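Local atomic coordinates of MdcE (PDB entry 5VIP), a protein that is the gamma subunit of a biotin-independent malonate decarboxylase and probably takes part in decarboxylating the malonyl group carried by the enzyme. Residues 173-178 with 213-218. Sequence-based numbering, arbitrary orientation.
Sequences ALHDPG and DIDSYA
His175 reaches across to the carboxylate of Asp215 in a His-carboxylate hydrogen bond between two solvent-exposed side chains. NE2 of His175 gives its N-H mainly to OD1 of Asp215 (2.9 Å, N-H...O angle 139°), and a weak second branch runs from the same NE2 to OD2 of Asp215 (3.3 Å). OD1 lies at the ring edge, in the ring plane, and receives the bond on its syn side, somewhat out of the carboxylate plane; ring and carboxylate planes are turned 47° apart. CG anti to the backbone N (chi1 -172°) carries the His175 ring across to Asp215. The apolar, buried pair is Ala173 and Ile214, with CB of Ala173 touching CG1 of Ile214 at 3.8 Å; the other branch, CG2 of Ile214, makes a looser, oblique approach to CD2 of His175 (4.1 Å). The contact joins the C-terminal end of strand 170-174, flanked in the mixed sheet by strands 148-152 and 225-227, to the start of helix 214-219; Val181 also packs against Ile214. One water links the backbones, donating to O of Asp176 and accepting from N of Ile214 (2.8 Å). Asp213 is the N-cap: its OD2 accepts from N of Ser216 (2.8 Å), its OD1 from OG of Ser216 (2.6 Å). In the loop, OD2 of Asp176 closes an Asx turn with N of Gly178 (2.8 Å) and forms a salt bridge with Arg24.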
loop_
_atom_site.group_PDB
_atom_site.type_symbol
_atom_site.label_atom_id
_atom_site.label_comp_id
_atom_site.label_asym_id
_atom_site.label_seq_id
_atom_site.Cartn_x
_atom_site.Cartn_y
_atom_site.Cartn_z
ATOM N N ALA A 173 1.953 4.192 18.715
ATOM C CA ALA A 173 3.397 4.276 18.586
ATOM C C ALA A 173 4.053 4.454 19.955
ATOM O O ALA A 173 3.514 5.144 20.813
ATOM C CB ALA A 173 3.787 5.435 17.666
ATOM N N LEU A 174 5.212 3.840 20.145
ATOM C CA LEU A 174 6.043 4.164 21.298
ATOM C C LEU A 174 6.658 5.551 21.094
ATOM O O LEU A 174 7.085 5.905 19.987
ATOM C CB LEU A 174 7.124 3.103 21.506
ATOM C CG LEU A 174 6.568 1.682 21.646
ATOM C CD1 LEU A 174 7.658 0.686 21.949
ATOM C CD2 LEU A 174 5.464 1.637 22.689
ATOM N N HIS A 175 6.665 6.352 22.156
ATOM C CA HIS A 175 7.166 7.713 22.069
ATOM C C HIS A 175 8.663 7.679 22.339
ATOM O O HIS A 175 9.109 7.871 23.475
ATOM C CB HIS A 175 6.434 8.630 23.058
ATOM C CG HIS A 175 6.765 10.083 22.901
ATOM N ND1 HIS A 175 7.707 10.723 23.678
ATOM C CD2 HIS A 175 6.273 11.023 22.059
ATOM C CE1 HIS A 175 7.785 11.992 23.320
ATOM N NE2 HIS A 175 6.926 12.201 22.339
ATOM N N ASP A 176 9.430 7.431 21.285
ATOM C CA ASP A 176 10.867 7.180 21.385
ATOM C C ASP A 176 11.553 7.622 20.094
ATOM O O ASP A 176 10.972 7.487 19.010
ATOM C CB ASP A 176 11.107 5.694 21.661
ATOM C CG ASP A 176 12.556 5.301 21.548
ATOM O OD1 ASP A 176 13.283 5.470 22.542
ATOM O OD2 ASP A 176 12.972 4.819 20.472
ATOM N N PRO A 177 12.782 8.162 20.195
ATOM C CA PRO A 177 13.465 8.695 19.008
ATOM C C PRO A 177 13.788 7.649 17.948
ATOM O O PRO A 177 14.056 8.015 16.801
ATOM C CB PRO A 177 14.764 9.286 19.584
ATOM C CG PRO A 177 14.456 9.570 21.001
ATOM C CD PRO A 177 13.528 8.471 21.432
ATOM N N GLY A 178 13.771 6.373 18.316
ATOM C CA GLY A 178 14.022 5.315 17.354
ATOM C C GLY A 178 12.782 4.952 16.550
ATOM O O GLY A 178 12.855 4.178 15.601
ATOM N N ASP A 213 10.606 12.255 13.042
ATOM C CA ASP A 213 10.271 11.987 14.442
ATOM C C ASP A 213 8.785 11.713 14.657
ATOM O O ASP A 213 7.934 12.151 13.880
ATOM C CB ASP A 213 10.683 13.157 15.320
ATOM C CG ASP A 213 9.786 14.354 15.126
ATOM O OD1 ASP A 213 9.981 15.079 14.128
ATOM O OD2 ASP A 213 8.871 14.553 15.948
ATOM N N ILE A 214 8.469 11.032 15.751
ATOM C CA ILE A 214 7.114 10.564 15.968
ATOM C C ILE A 214 6.183 11.672 16.481
ATOM O O ILE A 214 4.967 11.581 16.330
ATOM C CB ILE A 214 7.116 9.352 16.933
ATOM C CG1 ILE A 214 5.814 8.562 16.805
ATOM C CG2 ILE A 214 7.434 9.786 18.362
ATOM C CD1 ILE A 214 5.623 7.929 15.417
ATOM N N ASP A 215 6.739 12.736 17.063
ATOM C CA ASP A 215 5.897 13.861 17.462
ATOM C C ASP A 215 5.306 14.566 16.237
ATOM O O ASP A 215 4.114 14.887 16.204
ATOM C CB ASP A 215 6.684 14.854 18.313
ATOM C CG ASP A 215 6.766 14.430 19.763
ATOM O OD1 ASP A 215 5.801 13.810 20.250
ATOM O OD2 ASP A 215 7.793 14.709 20.412
ATOM N N SER A 216 6.154 14.812 15.242
ATOM C CA SER A 216 5.708 15.377 13.976
ATOM C C SER A 216 4.613 14.527 13.345
ATOM O O SER A 216 3.590 15.055 12.911
ATOM C CB SER A 216 6.879 15.505 13.010
ATOM O OG SER A 216 7.817 16.453 13.482
ATOM N N TYR A 217 4.830 13.213 13.300
ATOM C CA TYR A 217 3.853 12.304 12.706
ATOM C C TYR A 217 2.535 12.366 13.465
ATOM O O TYR A 217 1.466 12.416 12.859
ATOM C CB TYR A 217 4.394 10.867 12.677
ATOM C CG TYR A 217 3.460 9.868 12.021
ATOM C CD1 TYR A 217 3.344 9.802 10.638
ATOM C CD2 TYR A 217 2.711 8.981 12.785
ATOM C CE1 TYR A 217 2.497 8.889 10.030
ATOM C CE2 TYR A 217 1.853 8.064 12.187
ATOM C CZ TYR A 217 1.757 8.020 10.805
ATOM O OH TYR A 217 0.912 7.113 10.199
ATOM N N ALA A 218 2.620 12.390 14.798
ATOM C CA ALA A 218 1.438 12.472 15.646
ATOM C C ALA A 218 0.634 13.747 15.367
ATOM O O ALA A 218 -0.601 13.738 15.429
ATOM C CB ALA A 218 1.841 12.397 17.136
HETATM O O HOH W 1 10.647 9.695 16.889
#